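Local coordinates for protein SSD1 (Saccharomyces cerevisiae S288C, PDB 7AM1), which binds the untranslated regions of mRNAs and represses their translation, as a non-enzymatic member of the RNase II family, at residues Leu525-Asp530 and Leu626-Met631; Leu573-Met578 and Pro632-Phe637; Asn602-Leu607 and Gly648-Asn653. One frame throughout, in Å; residues are numbered along the deposited sequence.

Contact 1 of 3, residues Leu525-Asp530 and Leu626-Met631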
loop_
_atom_site.group_PDB
_atom_site.type_symbol
_atom_site.label_atom_id
_atom_site.label_comp_id
_atom_site.label_asym_id
_atom_site.label_seq_id
_atom_site.Cartn_x
_atom_site.Cartn_y
_atom_site.Cartn_z
ATOM N N LEU A 525 6.100 -2.870 -6.301
ATOM C CA LEU A 525 5.678 -2.065 -7.443
ATOM C C LEU A 525 4.271 -2.453 -7.894
ATOM O O LEU A 525 3.474 -1.585 -8.262
ATOM C CB LEU A 525 6.670 -2.192 -8.596
ATOM C CG LEU A 525 8.107 -1.728 -8.333
ATOM C CD1 LEU A 525 8.811 -1.432 -9.658
ATOM C CD2 LEU A 525 8.179 -0.529 -7.401
ATOM N N GLU A 526 3.933 -3.746 -7.849
ATOM C CA GLU A 526 2.561 -4.147 -8.159
ATOM C C GLU A 526 1.563 -3.397 -7.281
ATOM O O GLU A 526 0.520 -2.939 -7.766
ATOM C CB GLU A 526 2.402 -5.662 -7.999
ATOM C CG GLU A 526 0.967 -6.169 -7.794
ATOM C CD GLU A 526 0.048 -5.960 -8.992
ATOM O OE1 GLU A 526 0.534 -5.594 -10.085
ATOM O OE2 GLU A 526 -1.172 -6.186 -8.835
ATOM N N SER A 527 1.877 -3.236 -5.989
ATOM C CA SER A 527 0.942 -2.608 -5.062
ATOM C C SER A 527 0.781 -1.117 -5.323
ATOM O O SER A 527 -0.155 -0.512 -4.790
ATOM C CB SER A 527 1.370 -2.854 -3.604
ATOM O OG SER A 527 2.424 -2.002 -3.200
ATOM N N LEU A 528 1.673 -0.507 -6.106
ATOM C CA LEU A 528 1.423 0.847 -6.578
ATOM C C LEU A 528 0.239 0.906 -7.533
ATOM O O LEU A 528 -0.370 1.970 -7.672
ATOM C CB LEU A 528 2.661 1.414 -7.272
ATOM C CG LEU A 528 3.870 1.708 -6.382
ATOM C CD1 LEU A 528 5.096 1.992 -7.245
ATOM C CD2 LEU A 528 3.585 2.881 -5.439
ATOM N N ASP A 529 -0.105 -0.199 -8.197
ATOM C CA ASP A 529 -1.218 -0.160 -9.134
ATOM C C ASP A 529 -2.497 -0.781 -8.595
ATOM O O ASP A 529 -3.583 -0.296 -8.914
ATOM C CB ASP A 529 -0.869 -0.871 -10.444
ATOM C CG ASP A 529 -1.930 -0.658 -11.500
ATOM O OD1 ASP A 529 -2.072 0.500 -11.951
ATOM O OD2 ASP A 529 -2.635 -1.629 -11.855
ATOM N N ASP A 530 -2.405 -1.806 -7.756
ATOM C CA ASP A 530 -3.579 -2.591 -7.408
ATOM C C ASP A 530 -3.362 -3.209 -6.036
ATOM O O ASP A 530 -2.260 -3.178 -5.486
ATOM C CB ASP A 530 -3.824 -3.657 -8.486
ATOM C CG ASP A 530 -5.262 -4.122 -8.557
ATOM O OD1 ASP A 530 -6.136 -3.523 -7.900
ATOM O OD2 ASP A 530 -5.509 -5.113 -9.283
ATOM N N LEU A 626 13.476 0.757 -1.263
ATOM C CA LEU A 626 13.921 2.131 -1.476
ATOM C C LEU A 626 13.238 2.754 -2.690
ATOM O O LEU A 626 12.803 3.911 -2.643
ATOM C CB LEU A 626 15.440 2.166 -1.642
ATOM C CG LEU A 626 16.259 1.702 -0.433
ATOM C CD1 LEU A 626 17.744 1.749 -0.745
ATOM C CD2 LEU A 626 15.947 2.532 0.795
ATOM N N LEU A 627 13.143 2.003 -3.790
ATOM C CA LEU A 627 12.483 2.516 -4.985
ATOM C C LEU A 627 11.009 2.786 -4.719
ATOM O O LEU A 627 10.482 3.839 -5.092
ATOM C CB LEU A 627 12.655 1.520 -6.132
ATOM C CG LEU A 627 11.962 1.871 -7.447
ATOM C CD1 LEU A 627 12.453 3.210 -7.963
ATOM C CD2 LEU A 627 12.198 0.781 -8.471
ATOM N N PHE A 628 10.340 1.856 -4.037
ATOM C CA PHE A 628 8.913 1.978 -3.760
ATOM C C PHE A 628 8.592 3.275 -3.028
ATOM O O PHE A 628 7.531 3.872 -3.257
ATOM C CB PHE A 628 8.477 0.748 -2.959
ATOM C CG PHE A 628 7.073 0.803 -2.449
ATOM C CD1 PHE A 628 6.004 0.571 -3.294
ATOM C CD2 PHE A 628 6.821 1.046 -1.111
ATOM C CE1 PHE A 628 4.708 0.606 -2.817
ATOM C CE2 PHE A 628 5.527 1.085 -0.630
ATOM C CZ PHE A 628 4.470 0.862 -1.486
ATOM N N LYS A 629 9.507 3.743 -2.176
ATOM C CA LYS A 629 9.257 4.933 -1.379
ATOM C C LYS A 629 9.256 6.210 -2.199
ATOM O O LYS A 629 8.716 7.221 -1.739
ATOM C CB LYS A 629 10.333 5.106 -0.311
ATOM C CG LYS A 629 10.394 4.052 0.732
ATOM C CD LYS A 629 11.492 4.421 1.706
ATOM C CE LYS A 629 11.687 3.362 2.748
ATOM N NZ LYS A 629 12.359 3.946 3.920
ATOM N N THR A 630 9.832 6.194 -3.393
ATOM C CA THR A 630 9.943 7.412 -4.179
ATOM C C THR A 630 8.706 7.695 -5.014
ATOM O O THR A 630 8.660 8.728 -5.692
ATOM C CB THR A 630 11.169 7.339 -5.095
ATOM O OG1 THR A 630 10.955 6.347 -6.107
ATOM C CG2 THR A 630 12.415 6.993 -4.293
ATOM N N MET A 631 7.700 6.824 -4.974
ATOM C CA MET A 631 6.610 6.919 -5.926
ATOM C C MET A 631 5.245 6.903 -5.256
ATOM O O MET A 631 5.014 6.122 -4.328
ATOM C CB MET A 631 6.673 5.764 -6.926
ATOM C CG MET A 631 7.629 6.018 -8.049
ATOM S SD MET A 631 7.572 4.707 -9.266
ATOM C CE MET A 631 8.353 3.378 -8.353
#
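Leu-525 and Phe-628 bring helix 523-529 to 6.4 Å from helix 617-629 between their CA atoms, and by Leu-528 and Met-631 the spacing has widened to 8.0 Å. No hydrogen bond spans the gap, so the fit of side chains alone joins the two segments. A first torsion of 173° swings the Phe-628 ring past Leu-528, the two side chains sliding by in opposite directions. Leu-528 CD2 lies 3.6 Å from Phe-628 CE1, while Ser-527 OG reaches the same ring carbon at 3.5 Å. That hydroxyl also bonds to the carbonyl of Leu-524, which satisfies it locally beside an aromatic neighbour. The other branch of Leu-528 meets Met-631 at about a right angle: a bend at the thioether (chi3 -71°) places Met-631 CE 3.7 Å from Leu-528 CD1 and 4.0 Å from Leu-525 CD2, one methyl serving both leucines. Toward the N-terminal side of both segments, Leu-525 CD1 touches Leu-627 CD2. Within the RNB domain, helix 523-529 thus packs against helix 617-629 and Met-631 in the loop that follows. Tyr-707 of helix 689-725 packs on Ser-527 and Phe-628, Ile-608 of helix 604-612 adjoins Leu-525, and Phe-588 of helix 582-595 lies against Leu-627.

Contact 2 of 3, residues Leu573-Met578 and Pro632-Phe637; sequences LLRRQM and PRARYF
Leu-574 and Phe-637 exchange two backbone hydrogen bonds, and Arg-576 and Arg-635 exchange two more, all of 2.8 to 2.9 Å between N and O, which makes a two-stranded antiparallel sheet with Arg-575 and Tyr-636 as the non-hydrogen-bonded pair between them. Beyond the strands, the amide of Gln-577 carries the pairing on. Its NE2 gives a 2.9 Å bond to Pro-632 O that lies within the amide plane, and a water links Met-578 N to Arg-633 O. On one side of the sheet the extended Arg-575 chain lays NH1 3.3 Å above the centre of the Tyr-636 ring, a cation-pi contact in which guanidinium and ring planes stand 50° apart. Ala-634 CB packs on the other guanidinium face, 3.6 Å from Arg-575 CZ. On the Phe-637 side, Arg-576 CD sits over that ring in a CH-pi contact, 4.2 Å from its centroid, and Leu-574 CB touches Phe-637 CE1. Arg-575 also forms a salt bridge with Asp-529, and Tyr-636 OH bonds to His-659. With NH1 over an aromatic face, a methyl against one guanidinium face and a carboxylate at NE, the buried Arg-575 charge is probably well compensated and its rotation restricted.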
loop_
_atom_site.group_PDB
_atom_site.type_symbol
_atom_site.label_atom_id
_atom_site.label_comp_id
_atom_site.label_asym_id
_atom_site.label_seq_id
_atom_site.Cartn_x
_atom_site.Cartn_y
_atom_site.Cartn_z
ATOM N N LEU A 573 -11.296 6.677 -19.941
ATOM C CA LEU A 573 -10.845 6.540 -18.559
ATOM C C LEU A 573 -9.597 5.668 -18.579
ATOM O O LEU A 573 -9.664 4.482 -18.917
ATOM C CB LEU A 573 -11.926 5.938 -17.668
ATOM C CG LEU A 573 -11.587 5.884 -16.168
ATOM C CD1 LEU A 573 -12.821 5.493 -15.372
ATOM C CD2 LEU A 573 -10.438 4.936 -15.826
ATOM N N LEU A 574 -8.461 6.264 -18.257
ATOM C CA LEU A 574 -7.162 5.618 -18.306
ATOM C C LEU A 574 -6.558 5.599 -16.904
ATOM O O LEU A 574 -7.153 6.081 -15.938
ATOM C CB LEU A 574 -6.262 6.349 -19.303
ATOM C CG LEU A 574 -6.801 6.390 -20.738
ATOM C CD1 LEU A 574 -5.916 7.255 -21.626
ATOM C CD2 LEU A 574 -6.916 4.989 -21.308
ATOM N N ARG A 575 -5.354 5.045 -16.797
ATOM C CA ARG A 575 -4.665 4.945 -15.517
ATOM C C ARG A 575 -3.185 5.178 -15.757
ATOM O O ARG A 575 -2.585 4.519 -16.611
ATOM C CB ARG A 575 -4.905 3.581 -14.866
ATOM C CG ARG A 575 -4.301 3.429 -13.478
ATOM C CD ARG A 575 -4.916 2.236 -12.776
ATOM N NE ARG A 575 -4.390 2.030 -11.433
ATOM C CZ ARG A 575 -4.805 2.681 -10.350
ATOM N NH1 ARG A 575 -5.743 3.618 -10.432
ATOM N NH2 ARG A 575 -4.262 2.399 -9.176
ATOM N N ARG A 576 -2.614 6.141 -15.050
ATOM C CA ARG A 576 -1.207 6.460 -15.208
ATOM C C ARG A 576 -0.500 6.361 -13.866
ATOM O O ARG A 576 -1.123 6.238 -12.812
ATOM C CB ARG A 576 -1.013 7.852 -15.813
ATOM C CG ARG A 576 -1.473 9.014 -14.946
ATOM C CD ARG A 576 -1.183 10.292 -15.691
ATOM N NE ARG A 576 -1.421 11.487 -14.896
ATOM C CZ ARG A 576 -0.792 12.642 -15.086
ATOM N NH1 ARG A 576 0.137 12.749 -16.029
ATOM N NH2 ARG A 576 -1.083 13.687 -14.324
ATOM N N GLN A 577 0.825 6.420 -13.926
ATOM C CA GLN A 577 1.655 6.329 -12.731
ATOM C C GLN A 577 2.927 7.102 -13.022
ATOM O O GLN A 577 3.674 6.744 -13.939
ATOM C CB GLN A 577 1.950 4.874 -12.377
ATOM C CG GLN A 577 2.352 4.651 -10.930
ATOM C CD GLN A 577 3.844 4.750 -10.711
ATOM O OE1 GLN A 577 4.638 4.468 -11.609
ATOM N NE2 GLN A 577 4.237 5.124 -9.498
ATOM N N MET A 578 3.148 8.180 -12.276
ATOM C CA MET A 578 4.194 9.125 -12.622
ATOM C C MET A 578 5.554 8.636 -12.146
ATOM O O MET A 578 5.685 8.005 -11.094
ATOM C CB MET A 578 3.893 10.501 -12.023
ATOM C CG MET A 578 4.253 11.657 -12.953
ATOM S SD MET A 578 3.419 13.207 -12.549
ATOM N N PRO A 632 4.322 7.739 -5.717
ATOM C CA PRO A 632 2.928 7.604 -5.297
ATOM C C PRO A 632 2.262 6.495 -6.100
ATOM O O PRO A 632 2.770 6.033 -7.123
ATOM C CB PRO A 632 2.332 8.972 -5.627
ATOM C CG PRO A 632 3.069 9.370 -6.877
ATOM C CD PRO A 632 4.483 8.821 -6.710
ATOM N N ARG A 633 1.095 6.085 -5.624
ATOM C CA ARG A 633 0.304 5.106 -6.344
ATOM C C ARG A 633 -0.175 5.658 -7.681
ATOM O O ARG A 633 -0.162 6.866 -7.928
ATOM C CB ARG A 633 -0.899 4.682 -5.516
ATOM C CG ARG A 633 -0.530 3.973 -4.240
ATOM C CD ARG A 633 -1.746 3.269 -3.724
ATOM N NE ARG A 633 -1.814 1.893 -4.194
ATOM C CZ ARG A 633 -2.940 1.228 -4.430
ATOM N NH1 ARG A 633 -4.120 1.817 -4.277
ATOM N NH2 ARG A 633 -2.878 -0.036 -4.828
ATOM N N ALA A 634 -0.588 4.741 -8.553
ATOM C CA ALA A 634 -1.159 5.098 -9.843
ATOM C C ALA A 634 -2.478 5.850 -9.656
ATOM O O ALA A 634 -3.078 5.851 -8.575
ATOM C CB ALA A 634 -1.375 3.839 -10.686
ATOM N N ARG A 635 -2.932 6.500 -10.731
ATOM C CA ARG A 635 -4.153 7.294 -10.682
ATOM C C ARG A 635 -5.009 7.048 -11.915
ATOM O O ARG A 635 -4.504 7.100 -13.040
ATOM C CB ARG A 635 -3.848 8.796 -10.611
ATOM C CG ARG A 635 -2.870 9.200 -9.531
ATOM C CD ARG A 635 -2.734 10.714 -9.460
ATOM N NE ARG A 635 -3.701 11.261 -8.510
ATOM C CZ ARG A 635 -4.911 11.719 -8.824
ATOM N NH1 ARG A 635 -5.340 11.714 -10.080
ATOM N NH2 ARG A 635 -5.702 12.184 -7.866
ATOM N N TYR A 636 -6.301 6.810 -11.712
ATOM C CA TYR A 636 -7.242 6.950 -12.812
ATOM C C TYR A 636 -7.307 8.412 -13.250
ATOM O O TYR A 636 -7.142 9.332 -12.442
ATOM C CB TYR A 636 -8.640 6.482 -12.416
ATOM C CG TYR A 636 -8.729 5.045 -11.959
ATOM C CD1 TYR A 636 -8.456 3.993 -12.826
ATOM C CD2 TYR A 636 -9.124 4.743 -10.669
ATOM C CE1 TYR A 636 -8.553 2.677 -12.407
ATOM C CE2 TYR A 636 -9.226 3.447 -10.239
ATOM C CZ TYR A 636 -8.938 2.413 -11.104
ATOM O OH TYR A 636 -9.044 1.116 -10.661
ATOM N N PHE A 637 -7.561 8.619 -14.540
ATOM C CA PHE A 637 -7.681 9.961 -15.095
ATOM C C PHE A 637 -8.442 9.883 -16.412
ATOM O O PHE A 637 -8.553 8.817 -17.022
ATOM C CB PHE A 637 -6.314 10.614 -15.314
ATOM C CG PHE A 637 -5.540 10.032 -16.467
ATOM C CD1 PHE A 637 -4.870 8.825 -16.334
ATOM C CD2 PHE A 637 -5.497 10.686 -17.689
ATOM C CE1 PHE A 637 -4.157 8.288 -17.398
ATOM C CE2 PHE A 637 -4.788 10.158 -18.752
ATOM C CZ PHE A 637 -4.119 8.957 -18.608
HETATM O O HOH W 1 -4.421 4.157 -6.810
HETATM O O HOH W 2 1.081 8.432 -10.023
#

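Contact 3 of 3, residues Asn602-Leu607 and Gly648-Asn653; sequences NTADEL and GHYALN
Tyr-650 is where the loop 648-653 first meets the start of helix 604-612. Its ring presents one face to Ala-604, whose CB stands 3.7 Å from the ring centroid and 16° off the normal in a CH-pi contact. The same methyl lies 3.4 Å from Tyr-650 O, so it is wedged between ring and backbone. At the far end of the ring, Tyr-650 OH reaches Leu-607 CD1 at 3.3 Å, the two side chains crossing at about a right angle. Replacing Tyr-650 by a serine would probably leave the Ala-604 methyl without its aromatic cover and open a gap beside Leu-607. The part of the helix gripped here is its first turn, where Thr-603 is the N-cap: its OG1 accepts from Glu-606 N in a nearly straight bond (174°). Next along the loop, Ala-651 gives its N-H to the side-chain OE1 of Gln-577, and Leu-652 offers its carbonyl to Arg-510. A turn closed by Asn-653 N bonding to Tyr-650 O at 2.9 Å then brings Asn-653, with a left-handed backbone, up to the helix start. Two waters complete the contact: one takes the N-H of Asp-605 and donates to Asn-653 OD1 at 2.6 Å, and the other accepts from Asn-653 ND2, which also bonds to Arg-510 O, and donates to Asp-605 OD2. Asn-512 also binds OD2, while OD1 forms a salt bridge with Lys-609.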
loop_
_atom_site.group_PDB
_atom_site.type_symbol
_atom_site.label_atom_id
_atom_site.label_comp_id
_atom_site.label_asym_id
_atom_site.label_seq_id
_atom_site.Cartn_x
_atom_site.Cartn_y
_atom_site.Cartn_z
ATOM N N ASN A 602 17.797 6.232 -15.520
ATOM C CA ASN A 602 17.161 7.293 -16.291
ATOM C C ASN A 602 15.827 6.880 -16.904
ATOM O O ASN A 602 15.054 7.756 -17.310
ATOM C CB ASN A 602 18.106 7.761 -17.402
ATOM N N THR A 603 15.549 5.579 -17.000
ATOM C CA THR A 603 14.277 5.085 -17.509
ATOM C C THR A 603 13.813 3.923 -16.642
ATOM O O THR A 603 14.630 3.199 -16.066
ATOM C CB THR A 603 14.365 4.609 -18.969
ATOM O OG1 THR A 603 15.305 3.532 -19.067
ATOM C CG2 THR A 603 14.790 5.745 -19.889
ATOM N N ALA A 604 12.492 3.750 -16.554
ATOM C CA ALA A 604 11.949 2.565 -15.898
ATOM C C ALA A 604 12.574 1.305 -16.474
ATOM O O ALA A 604 12.892 0.361 -15.740
ATOM C CB ALA A 604 10.429 2.522 -16.062
ATOM N N ASP A 605 12.765 1.287 -17.794
ATOM C CA ASP A 605 13.379 0.162 -18.486
ATOM C C ASP A 605 14.675 -0.271 -17.810
ATOM O O ASP A 605 14.790 -1.397 -17.316
ATOM C CB ASP A 605 13.616 0.565 -19.950
ATOM C CG ASP A 605 14.230 -0.540 -20.782
ATOM O OD1 ASP A 605 15.076 -1.287 -20.259
ATOM O OD2 ASP A 605 13.879 -0.649 -21.976
ATOM N N GLU A 606 15.673 0.614 -17.791
ATOM C CA GLU A 606 16.985 0.228 -17.284
ATOM C C GLU A 606 16.995 0.104 -15.766
ATOM O O GLU A 606 17.730 -0.726 -15.220
ATOM C CB GLU A 606 18.036 1.238 -17.745
ATOM C CG GLU A 606 18.203 1.285 -19.260
ATOM C CD GLU A 606 18.678 -0.039 -19.834
ATOM O OE1 GLU A 606 19.335 -0.806 -19.101
ATOM O OE2 GLU A 606 18.381 -0.318 -21.014
ATOM N N LEU A 607 16.188 0.906 -15.072
ATOM C CA LEU A 607 16.161 0.848 -13.614
ATOM C C LEU A 607 15.644 -0.505 -13.138
ATOM O O LEU A 607 16.270 -1.165 -12.299
ATOM C CB LEU A 607 15.300 1.990 -13.071
ATOM C CG LEU A 607 15.550 2.403 -11.619
ATOM C CD1 LEU A 607 14.844 3.720 -11.307
ATOM C CD2 LEU A 607 15.098 1.305 -10.673
ATOM N N GLY A 648 1.893 7.745 -19.374
ATOM C CA GLY A 648 2.657 6.557 -19.063
ATOM C C GLY A 648 2.433 6.056 -17.648
ATOM O O GLY A 648 2.112 6.807 -16.727
ATOM N N HIS A 649 2.586 4.745 -17.501
ATOM C CA HIS A 649 2.540 4.045 -16.219
ATOM C C HIS A 649 3.976 3.602 -15.949
ATOM O O HIS A 649 4.428 2.573 -16.467
ATOM C CB HIS A 649 1.566 2.876 -16.283
ATOM C CG HIS A 649 1.157 2.342 -14.944
ATOM N ND1 HIS A 649 2.061 1.867 -14.019
ATOM C CD2 HIS A 649 -0.067 2.178 -14.390
ATOM C CE1 HIS A 649 1.412 1.450 -12.946
ATOM N NE2 HIS A 649 0.118 1.625 -13.146
ATOM N N TYR A 650 4.700 4.404 -15.161
ATOM C CA TYR A 650 6.134 4.196 -14.984
ATOM C C TYR A 650 6.433 2.815 -14.409
ATOM O O TYR A 650 7.280 2.083 -14.933
ATOM C CB TYR A 650 6.710 5.289 -14.079
ATOM C CG TYR A 650 8.194 5.156 -13.807
ATOM C CD1 TYR A 650 9.133 5.759 -14.637
ATOM C CD2 TYR A 650 8.654 4.434 -12.715
ATOM C CE1 TYR A 650 10.492 5.639 -14.386
ATOM C CE2 TYR A 650 10.005 4.307 -12.457
ATOM C CZ TYR A 650 10.920 4.909 -13.291
ATOM O OH TYR A 650 12.262 4.771 -13.018
ATOM N N ALA A 651 5.746 2.441 -13.327
ATOM C CA ALA A 651 6.075 1.196 -12.639
ATOM C C ALA A 651 5.898 -0.016 -13.545
ATOM O O ALA A 651 6.573 -1.034 -13.348
ATOM C CB ALA A 651 5.221 1.043 -11.380
ATOM N N LEU A 652 4.985 0.063 -14.516
ATOM C CA LEU A 652 4.737 -1.010 -15.471
ATOM C C LEU A 652 5.460 -0.804 -16.796
ATOM O O LEU A 652 5.327 -1.643 -17.695
ATOM C CB LEU A 652 3.235 -1.146 -15.739
ATOM C CG LEU A 652 2.353 -1.534 -14.555
ATOM C CD1 LEU A 652 0.881 -1.532 -14.948
ATOM C CD2 LEU A 652 2.750 -2.881 -14.007
ATOM N N ASN A 653 6.193 0.297 -16.946
ATOM C CA ASN A 653 6.898 0.616 -18.188
ATOM C C ASN A 653 5.952 0.575 -19.384
ATOM O O ASN A 653 6.303 0.096 -20.465
ATOM C CB ASN A 653 8.081 -0.324 -18.411
ATOM C CG ASN A 653 9.023 0.182 -19.479
ATOM O OD1 ASN A 653 9.302 1.377 -19.555
ATOM N ND2 ASN A 653 9.501 -0.718 -20.327
HETATM O O HOH W 3 11.311 3.081 -19.621
HETATM O O HOH W 4 11.087 -0.056 -22.655
#

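The three contacts illustrate how interleaved closures knit a helical region together. From the N terminus, the chain lays down 525-530, 573-578 and 602-607, then returns to each in the same order with 626-631, 632-637 and 648-653. Contact 1 closes a loop of 95 residues, contact 2 one of 53 and contact 3 one of 40; each pair of loops crosses, and none encloses another. Helix 523-529 is tied to helix 617-629, strand 573-576 to strand 635-638, and helix 604-612 to the loop between strand 635-638 and helix 668-681, all within the RNB domain. Ser-527 O meets Arg-633 NH2 between contacts 1 and 2, Asp-529 meets His-649 between 1 and 3, and Gln-577 O receives Tyr-650 N.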